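Local structure of magnesium-protoporphyrin O-methyltransferase (Synechocystis sp., 4QDJ) at residues T215-R218 with F219-S222; I198-I201 with L202-G206; I149-L152 with A153-A156. The protein catalyses the S-adenosyl-L-methionine-dependent methylation of Mg-protoporphyrin IX to its 13-monomethyl ester, a step of chlorophyll biosynthesis. All blocks are in the same frame, centred on the assembly; numbering follows the deposited sequence.

Overall arrangement
Along the chain, interaction 3 comes first, on helix 142-155; interaction 2 follows on helix 195-204, and interaction 1 is last, at the tip of the hairpin of strands 207-216 and 221-229. Interactions 2 and 3 have centres about 11 Å apart, and their helices pack together, with Ile201 CG2 3.7 Å from Ile149 CG2. Interaction 1 stands apart, its centre about 24 Å from that of interaction 2 and about 26 Å from that of interaction 3. All belong to one class I methyltransferase fold with strand order 3-2-1-4-5-7-6: two helices beside the sheet, and a hairpin tip that places the Tyr220 side chain about 6 Å from bound S-adenosylmethionine.

Interaction 1: residues T215-R218 with F219-S222; sequences TSTR and FYYS
Thr215 and Ser222 form an antiparallel hydrogen-bonded pair: Thr215 N gives its proton to Ser222 O at 2.8 Å, and Ser222 N returns a 3.0 Å bond to Thr215 O. One step nearer the tip, Ser216 and Tyr221 make the non-hydrogen-bonded pair. Beyond it Thr217 N reaches Tyr220 O at 2.9 Å, nearly straight at 174°. The reverse bond is a substitute: Tyr220 N meets the hydroxyl Thr217 OG1 instead of a carbonyl, weakly, at 3.1 Å. With chi1 at 67°, that hydroxyl sits between its own backbone N and carbonyl carbon, which turns it toward Tyr220 N, and Asp39 is its stronger partner.

Side-chain packing forms the second group. The extended Arg218 chain lies beside the Phe219 side chain, pointing the same way, and CG stands over one face of the ring, 3.7 Å from its centroid, in a CH-pi contact. The guanidinium plane is turned 29° from the ring. Thr215 approaches the Tyr220 ring at its edge, its methyl CG2 lying 3.6 Å from CE2. The Tyr221 ring lies obliquely against the backbone carbonyl of Thr217, with CE1 3.2 Å from Thr217 O.

Asp39, on helix 35-58, binds the backbone N of both Arg218 and Phe219 as well as Thr217 OG1, so one carboxylate holds the loop. Tyr220 OH bonds to Asp135 and Thr47, and Ser222 OG also reaches Asp135. With the Tyr220 side chain about 6 Å from bound S-adenosylmethionine, the tip of this beta hairpin joins edge strand 207-216 to strand 221-229 and lies against helix 35-58.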
ATOM      1  N   THR A 215      -1.831 -12.695  -6.220  1.00 10.94           N
ATOM      2  CA  THR A 215      -0.485 -12.912  -6.715  1.00 13.13           C
ATOM      3  C   THR A 215       0.106 -14.076  -5.945  1.00 14.38           C
ATOM      4  O   THR A 215       0.138 -14.065  -4.714  1.00 15.05           O
ATOM      5  CB  THR A 215       0.403 -11.672  -6.537  1.00 14.34           C
ATOM      6  OG1 THR A 215      -0.214 -10.548  -7.177  1.00 16.61           O
ATOM      7  CG2 THR A 215       1.777 -11.914  -7.151  1.00 15.56           C
ATOM      8  N   SER A 216       0.557 -15.090  -6.673  1.00 16.97           N
ATOM      9  CA  SER A 216       1.127 -16.273  -6.053  1.00 20.61           C
ATOM     10  C   SER A 216       2.442 -16.643  -6.717  1.00 24.03           C
ATOM     11  O   SER A 216       2.465 -17.093  -7.862  1.00 26.41           O
ATOM     12  CB  SER A 216       0.153 -17.451  -6.146  1.00 22.41           C
ATOM     13  OG  SER A 216      -1.066 -17.161  -5.489  0.50 22.41           O
ATOM     14  N   THR A 217       3.538 -16.434  -5.999  1.00 23.83           N
ATOM     15  CA  THR A 217       4.840 -16.911  -6.442  1.00 25.44           C
ATOM     16  C   THR A 217       5.389 -17.842  -5.372  1.00 25.75           C
ATOM     17  O   THR A 217       4.665 -18.246  -4.464  1.00 27.24           O
ATOM     18  CB  THR A 217       5.828 -15.759  -6.687  1.00 25.74           C
ATOM     19  OG1 THR A 217       6.150 -15.128  -5.443  1.00 25.80           O
ATOM     20  CG2 THR A 217       5.232 -14.731  -7.641  1.00 25.86           C
ATOM     21  N   ARG A 218       6.669 -18.177  -5.472  1.00 25.22           N
ATOM     22  CA  ARG A 218       7.273 -19.118  -4.541  1.00 26.19           C
ATOM     23  C   ARG A 218       7.355 -18.561  -3.119  1.00 23.53           C
ATOM     24  O   ARG A 218       7.093 -19.275  -2.151  1.00 24.36           O
ATOM     25  CB  ARG A 218       8.657 -19.541  -5.040  1.00 30.32           C
ATOM     26  CG  ARG A 218       9.303 -20.649  -4.231  0.79 38.02           C
ATOM     27  CD  ARG A 218      10.420 -21.311  -5.019  0.70 25.82           C
ATOM     28  NE  ARG A 218      11.218 -22.212  -4.193  0.80 57.58           N
ATOM     29  CZ  ARG A 218      11.922 -23.234  -4.668  0.68 66.43           C
ATOM     30  NH1 ARG A 218      11.921 -23.497  -5.967  0.70 59.21           N
ATOM     31  NH2 ARG A 218      12.622 -23.999  -3.841  0.60 43.44           N
ATOM     32  N   PHE A 219       7.701 -17.283  -2.997  1.00 19.97           N
ATOM     33  CA  PHE A 219       7.929 -16.679  -1.687  1.00 19.42           C
ATOM     34  C   PHE A 219       7.070 -15.446  -1.438  1.00 19.86           C
ATOM     35  O   PHE A 219       7.246 -14.754  -0.436  1.00 22.16           O
ATOM     36  CB  PHE A 219       9.403 -16.303  -1.527  1.00 20.72           C
ATOM     37  CG  PHE A 219      10.343 -17.461  -1.674  1.00 21.13           C
ATOM     38  CD1 PHE A 219      10.511 -18.367  -0.641  1.00 22.93           C
ATOM     39  CD2 PHE A 219      11.062 -17.642  -2.844  1.00 20.49           C
ATOM     40  CE1 PHE A 219      11.378 -19.433  -0.771  1.00 24.10           C
ATOM     41  CE2 PHE A 219      11.932 -18.707  -2.979  1.00 22.63           C
ATOM     42  CZ  PHE A 219      12.088 -19.604  -1.943  1.00 23.34           C
ATOM     43  N   TYR A 220       6.145 -15.170  -2.349  1.00 16.44           N
ATOM     44  CA  TYR A 220       5.305 -13.986  -2.238  1.00 15.13           C
ATOM     45  C   TYR A 220       3.847 -14.341  -2.495  1.00 15.66           C
ATOM     46  O   TYR A 220       3.510 -14.911  -3.531  1.00 17.42           O
ATOM     47  CB  TYR A 220       5.783 -12.903  -3.212  1.00 14.66           C
ATOM     48  CG  TYR A 220       4.932 -11.651  -3.238  1.00 13.59           C
ATOM     49  CD1 TYR A 220       5.193 -10.588  -2.381  1.00 12.91           C
ATOM     50  CD2 TYR A 220       3.877 -11.526  -4.131  1.00 12.78           C
ATOM     51  CE1 TYR A 220       4.415  -9.439  -2.409  1.00 12.17           C
ATOM     52  CE2 TYR A 220       3.097 -10.387  -4.167  1.00 12.36           C
ATOM     53  CZ  TYR A 220       3.370  -9.346  -3.308  1.00 11.48           C
ATOM     54  OH  TYR A 220       2.586  -8.216  -3.354  1.00 12.07           O
ATOM     55  N   TYR A 221       2.987 -14.004  -1.541  1.00 15.92           N
ATOM     56  CA  TYR A 221       1.565 -14.298  -1.654  1.00 17.83           C
ATOM     57  C   TYR A 221       0.765 -13.075  -1.246  1.00 17.19           C
ATOM     58  O   TYR A 221       0.862 -12.609  -0.110  1.00 20.77           O
ATOM     59  CB  TYR A 221       1.195 -15.492  -0.774  1.00 22.08           C
ATOM     60  CG  TYR A 221       2.023 -16.726  -1.051  1.00 26.30           C
ATOM     61  CD1 TYR A 221       1.621 -17.658  -2.000  0.43 27.72           C
ATOM     62  CD2 TYR A 221       3.210 -16.958  -0.368  1.00 29.01           C
ATOM     63  CE1 TYR A 221       2.375 -18.787  -2.259  0.59 29.22           C
ATOM     64  CE2 TYR A 221       3.972 -18.081  -0.621  1.00 29.75           C
ATOM     65  CZ  TYR A 221       3.550 -18.994  -1.565  1.00 30.71           C
ATOM     66  OH  TYR A 221       4.306 -20.115  -1.820  0.47 30.04           O
ATOM     67  N   SER A 222      -0.021 -12.551  -2.176  1.00 12.64           N
ATOM     68  CA  SER A 222      -0.773 -11.334  -1.917  1.00 11.34           C
ATOM     69  C   SER A 222      -2.174 -11.427  -2.496  1.00 10.72           C
ATOM     70  O   SER A 222      -2.357 -11.473  -3.713  1.00 12.17           O
ATOM     71  CB  SER A 222      -0.039 -10.121  -2.492  1.00 13.78           C
ATOM     72  OG  SER A 222      -0.597  -8.913  -2.011  1.00 14.91           O
TER

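Interaction 2: residues I198-I201 with L202-G206; sequences IRKI and LGDNG
Lys200 and Asp204, one helical turn apart, form a salt bridge in which NZ spans both carboxylate oxygens, 2.9 Å from OD1 and 3.0 Å from OD2. Each oxygen uses its syn lone pair, so the ammonium sits in the fork of the carboxylate. The lysine chain leaves with CG anti to the backbone N (chi1 -179°) and then bends at chi2 and chi4, which brings NZ round to the Asp204 carboxylate. The backbone beneath carries the usual i to i+4 bonds, including Asp204 N to Lys200 O at 2.8 Å.

Helix 195-204 then stops in a Schellman motif. Gly206, with positive phi, is its C-prime residue; Gly206 N bonds to Gly203 O, and Phe207 N reaches back to Leu202 O.

At this end a side-chain amide reinforces a weak backbone bond. Asn205 N meets Ile201 O only weakly, at 3.2 Å, whereas Asn205 ND2 reaches the same oxygen at 2.8 Å, coming from above the carbonyl plane by 36°. In the modelled conformer of Ser150, ND2 probably also bonds to OG, which would link the helix end to helix 142-155.

Apolar contact is lighter: Ile198 and Leu202 lie side by side, with CG2 of the former 4.1 Å from CD1 of the latter. Both face the sheet, Ile198 touching Phe164 and Leu225, and Leu202 touching Leu160, Leu162 and Ala227.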
ATOM      1  N   ILE A 198     -11.128 -10.159   6.884  1.00 12.43           N
ATOM      2  CA  ILE A 198     -10.975  -8.924   6.120  1.00 11.44           C
ATOM      3  C   ILE A 198     -12.298  -8.503   5.481  1.00 10.30           C
ATOM      4  O   ILE A 198     -12.670  -7.329   5.521  1.00 11.79           O
ATOM      5  CB  ILE A 198      -9.886  -9.058   5.035  1.00 11.95           C
ATOM      6  CG1 ILE A 198      -8.539  -9.423   5.669  1.00 13.66           C
ATOM      7  CG2 ILE A 198      -9.759  -7.765   4.237  1.00 12.46           C
ATOM      8  CD1 ILE A 198      -8.013  -8.377   6.633  1.00 15.16           C
ATOM      9  N   ARG A 199     -13.014  -9.463   4.901  1.00 10.94           N
ATOM     10  CA  ARG A 199     -14.309  -9.176   4.293  1.00 10.31           C
ATOM     11  C   ARG A 199     -15.331  -8.708   5.327  1.00 12.46           C
ATOM     12  O   ARG A 199     -16.159  -7.843   5.041  1.00 13.63           O
ATOM     13  CB  ARG A 199     -14.844 -10.397   3.543  1.00 10.86           C
ATOM     14  CG  ARG A 199     -14.152 -10.675   2.217  1.00 11.11           C
ATOM     15  CD  ARG A 199     -14.733 -11.922   1.572  1.00 10.96           C
ATOM     16  NE  ARG A 199     -14.126 -12.224   0.281  1.00 12.10           N
ATOM     17  CZ  ARG A 199     -14.723 -12.040  -0.893  1.00 11.16           C
ATOM     18  NH1 ARG A 199     -15.956 -11.552  -0.949  1.00 12.54           N
ATOM     19  NH2 ARG A 199     -14.085 -12.351  -2.013  1.00 11.23           N
ATOM     20  N   LYS A 200     -15.268  -9.283   6.526  1.00 12.05           N
ATOM     21  CA  LYS A 200     -16.172  -8.907   7.606  1.00 13.93           C
ATOM     22  C   LYS A 200     -15.936  -7.462   8.036  1.00 14.28           C
ATOM     23  O   LYS A 200     -16.881  -6.691   8.204  1.00 15.76           O
ATOM     24  CB  LYS A 200     -16.010  -9.857   8.798  1.00 15.89           C
ATOM     25  CG  LYS A 200     -16.925  -9.560   9.978  1.00 20.32           C
ATOM     26  CD  LYS A 200     -18.385  -9.595   9.566  1.00 23.43           C
ATOM     27  CE  LYS A 200     -19.305  -9.632  10.779  0.65 25.70           C
ATOM     28  NZ  LYS A 200     -19.095  -8.473  11.689  1.00 27.61           N
ATOM     29  N   ILE A 201     -14.667  -7.101   8.207  1.00 14.13           N
ATOM     30  CA  ILE A 201     -14.296  -5.742   8.588  1.00 14.55           C
ATOM     31  C   ILE A 201     -14.738  -4.738   7.525  1.00 13.98           C
ATOM     32  O   ILE A 201     -15.259  -3.670   7.844  1.00 14.95           O
ATOM     33  CB  ILE A 201     -12.778  -5.624   8.822  1.00 16.17           C
ATOM     34  CG1 ILE A 201     -12.347  -6.553   9.959  1.00 19.48           C
ATOM     35  CG2 ILE A 201     -12.386  -4.185   9.136  1.00 17.88           C
ATOM     36  CD1 ILE A 201     -10.868  -6.856   9.968  1.00 20.75           C
ATOM     37  N   LEU A 202     -14.537  -5.089   6.260  1.00 13.51           N
ATOM     38  CA  LEU A 202     -14.964  -4.230   5.161  1.00 13.49           C
ATOM     39  C   LEU A 202     -16.484  -4.072   5.151  1.00 14.81           C
ATOM     40  O   LEU A 202     -17.001  -2.971   4.966  1.00 16.34           O
ATOM     41  CB  LEU A 202     -14.462  -4.774   3.822  1.00 11.90           C
ATOM     42  CG  LEU A 202     -12.960  -4.605   3.581  1.00 11.43           C
ATOM     43  CD1 LEU A 202     -12.495  -5.421   2.379  1.00 10.97           C
ATOM     44  CD2 LEU A 202     -12.611  -3.133   3.397  1.00 12.38           C
ATOM     45  N   GLY A 203     -17.189  -5.179   5.364  1.00 15.43           N
ATOM     46  CA  GLY A 203     -18.640  -5.158   5.434  1.00 17.28           C
ATOM     47  C   GLY A 203     -19.153  -4.310   6.583  1.00 18.61           C
ATOM     48  O   GLY A 203     -20.134  -3.581   6.436  1.00 19.78           O
ATOM     49  N   ASP A 204     -18.484  -4.402   7.729  1.00 18.79           N
ATOM     50  CA  ASP A 204     -18.858  -3.615   8.902  1.00 20.34           C
ATOM     51  C   ASP A 204     -18.720  -2.118   8.637  1.00 20.11           C
ATOM     52  O   ASP A 204     -19.415  -1.303   9.247  1.00 21.54           O
ATOM     53  CB  ASP A 204     -18.008  -4.005  10.117  1.00 21.72           C
ATOM     54  CG  ASP A 204     -18.366  -5.374  10.669  1.00 26.05           C
ATOM     55  OD1 ASP A 204     -19.465  -5.882  10.357  1.00 27.72           O
ATOM     56  OD2 ASP A 204     -17.549  -5.938  11.428  0.55 25.62           O
ATOM     57  N   ASN A 205     -17.821  -1.762   7.724  1.00 19.18           N
ATOM     58  CA  ASN A 205     -17.587  -0.363   7.387  1.00 19.78           C
ATOM     59  C   ASN A 205     -18.389   0.118   6.180  1.00 20.36           C
ATOM     60  O   ASN A 205     -18.194   1.235   5.701  1.00 21.56           O
ATOM     61  CB  ASN A 205     -16.095  -0.100   7.178  1.00 20.76           C
ATOM     62  CG  ASN A 205     -15.329  -0.045   8.485  1.00 21.63           C
ATOM     63  OD1 ASN A 205     -15.313   0.983   9.165  1.00 22.90           O
ATOM     64  ND2 ASN A 205     -14.692  -1.153   8.845  1.00 21.07           N
ATOM     65  N   GLY A 206     -19.286  -0.733   5.692  1.00 18.64           N
ATOM     66  CA  GLY A 206     -20.208  -0.350   4.638  1.00 19.54           C
ATOM     67  C   GLY A 206     -19.695  -0.584   3.232  1.00 18.51           C
ATOM     68  O   GLY A 206     -20.150   0.057   2.285  1.00 18.95           O
TER

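Interaction 3: residues I149-L152 with A153-A156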
ATOM      1  N   ILE A 149      -8.026  -0.675   8.861  1.00 12.78           N
ATOM      2  CA  ILE A 149      -8.977  -0.746   7.758  1.00 13.26           C
ATOM      3  C   ILE A 149     -10.164   0.185   7.991  1.00 13.89           C
ATOM      4  O   ILE A 149     -10.610   0.876   7.076  1.00 13.48           O
ATOM      5  CB  ILE A 149      -9.471  -2.189   7.532  1.00 12.67           C
ATOM      6  CG1 ILE A 149      -8.322  -3.063   7.024  1.00 12.95           C
ATOM      7  CG2 ILE A 149     -10.626  -2.212   6.543  1.00 13.85           C
ATOM      8  CD1 ILE A 149      -8.646  -4.538   6.987  1.00 14.76           C
ATOM      9  N   SER A 150     -10.665   0.211   9.222  1.00 15.10           N
ATOM     10  CA  SER A 150     -11.787   1.076   9.561  0.69 15.55           C
ATOM     11  C   SER A 150     -11.429   2.548   9.368  1.00 15.44           C
ATOM     12  O   SER A 150     -12.244   3.335   8.890  1.00 16.62           O
ATOM     13  CB  SER A 150     -12.258   0.816  10.993  0.69 16.44           C
ATOM     14  OG  SER A 150     -12.775  -0.498  11.120  0.69 16.88           O
ATOM     15  N   HIS A 151     -10.205   2.918   9.726  1.00 14.01           N
ATOM     16  CA  HIS A 151      -9.786   4.300   9.535  1.00 13.92           C
ATOM     17  C   HIS A 151      -9.650   4.639   8.054  1.00 13.63           C
ATOM     18  O   HIS A 151     -10.096   5.694   7.609  1.00 15.00           O
ATOM     19  CB  HIS A 151      -8.474   4.606  10.252  1.00 15.04           C
ATOM     20  CG  HIS A 151      -8.068   6.041  10.147  1.00 15.59           C
ATOM     21  ND1 HIS A 151      -8.658   7.035  10.898  1.00 18.35           N
ATOM     22  CD2 HIS A 151      -7.160   6.657   9.355  1.00 15.68           C
ATOM     23  CE1 HIS A 151      -8.114   8.199  10.588  1.00 18.65           C
ATOM     24  NE2 HIS A 151      -7.205   7.998   9.651  1.00 16.67           N
ATOM     25  N   LEU A 152      -9.027   3.741   7.298  1.00 12.18           N
ATOM     26  CA  LEU A 152      -8.874   3.938   5.862  1.00 11.20           C
ATOM     27  C   LEU A 152     -10.234   4.046   5.183  1.00 12.80           C
ATOM     28  O   LEU A 152     -10.422   4.860   4.275  1.00 13.82           O
ATOM     29  CB  LEU A 152      -8.058   2.801   5.246  1.00 12.83           C
ATOM     30  CG  LEU A 152      -6.585   2.743   5.654  1.00 14.87           C
ATOM     31  CD1 LEU A 152      -5.919   1.517   5.058  1.00 17.43           C
ATOM     32  CD2 LEU A 152      -5.857   4.011   5.225  1.00 17.47           C
ATOM     33  N   ALA A 153     -11.181   3.230   5.637  1.00 13.39           N
ATOM     34  CA  ALA A 153     -12.534   3.254   5.095  1.00 14.43           C
ATOM     35  C   ALA A 153     -13.178   4.622   5.288  1.00 15.09           C
ATOM     36  O   ALA A 153     -13.917   5.094   4.425  1.00 16.60           O
ATOM     37  CB  ALA A 153     -13.385   2.165   5.736  1.00 15.64           C
ATOM     38  N   SER A 154     -12.876   5.268   6.412  1.00 14.94           N
ATOM     39  CA  SER A 154     -13.450   6.577   6.716  1.00 16.86           C
ATOM     40  C   SER A 154     -12.917   7.666   5.787  1.00 17.20           C
ATOM     41  O   SER A 154     -13.490   8.752   5.700  1.00 20.76           O
ATOM     42  CB  SER A 154     -13.197   6.959   8.178  1.00 18.48           C
ATOM     43  OG  SER A 154     -11.853   7.361   8.387  1.00 19.66           O
ATOM     44  N   LEU A 155     -11.818   7.375   5.099  1.00 14.26           N
ATOM     45  CA  LEU A 155     -11.225   8.333   4.171  1.00 14.26           C
ATOM     46  C   LEU A 155     -11.734   8.118   2.753  1.00 13.34           C
ATOM     47  O   LEU A 155     -11.562   8.975   1.887  1.00 14.43           O
ATOM     48  CB  LEU A 155      -9.699   8.210   4.178  1.00 15.76           C
ATOM     49  CG  LEU A 155      -8.996   8.202   5.536  1.00 18.50           C
ATOM     50  CD1 LEU A 155      -7.492   8.055   5.344  1.00 20.87           C
ATOM     51  CD2 LEU A 155      -9.324   9.459   6.328  1.00 20.85           C
ATOM     52  N   ALA A 156     -12.358   6.968   2.517  1.00 12.84           N
ATOM     53  CA  ALA A 156     -12.755   6.573   1.169  1.00 13.41           C
ATOM     54  C   ALA A 156     -14.208   6.907   0.857  1.00 13.94           C
ATOM     55  O   ALA A 156     -15.126   6.299   1.408  1.00 14.61           O
ATOM     56  CB  ALA A 156     -12.501   5.085   0.960  1.00 14.10           C
TER
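The carbonyl oxygen His151 O is gripped chiefly by Ser154 OG, whose hydroxyl gives a short 2.5 Å hydrogen bond along a lone pair, in the carbonyl plane. Two backbone N-H groups add weak bonds to that oxygen, Ser154 N at 3.1 Å and Leu155 N at 3.5 Å. The contact lies in the last turns of helix 142-155, the helix of the beta-alpha-beta unit that links strands 130-133 and 159-164 of the methyltransferase sheet.

The serine can reach back because a chi1 of 75° turns OG toward the carbonyl of the residue three earlier. There the hydroxyl also stands over one face of the His151 imidazole, offset toward the rim. His151 NE2 hydrogen-bonds to Leu124 O, which helps set the orientation of the ring.

Among the backbone bonds, Ala153 N to Ile149 O is a regular helical one at 2.8 Å, and Ser154 N to Ser150 O is longer, at 3.2 Å.

On the buried side, Leu152 and Leu155 come only loosely together, with CD2 of the first 4.4 Å from CD1 of the second. Both pack on Val131 of strand 130-133, so they bridge helix and sheet more than they contact each other. The turn tightens here: Leu155 N bonds to Leu152 O, three residues back, at 3.0 Å, and its nitrogen stands 63° out of the carbonyl plane rather than on a lone pair.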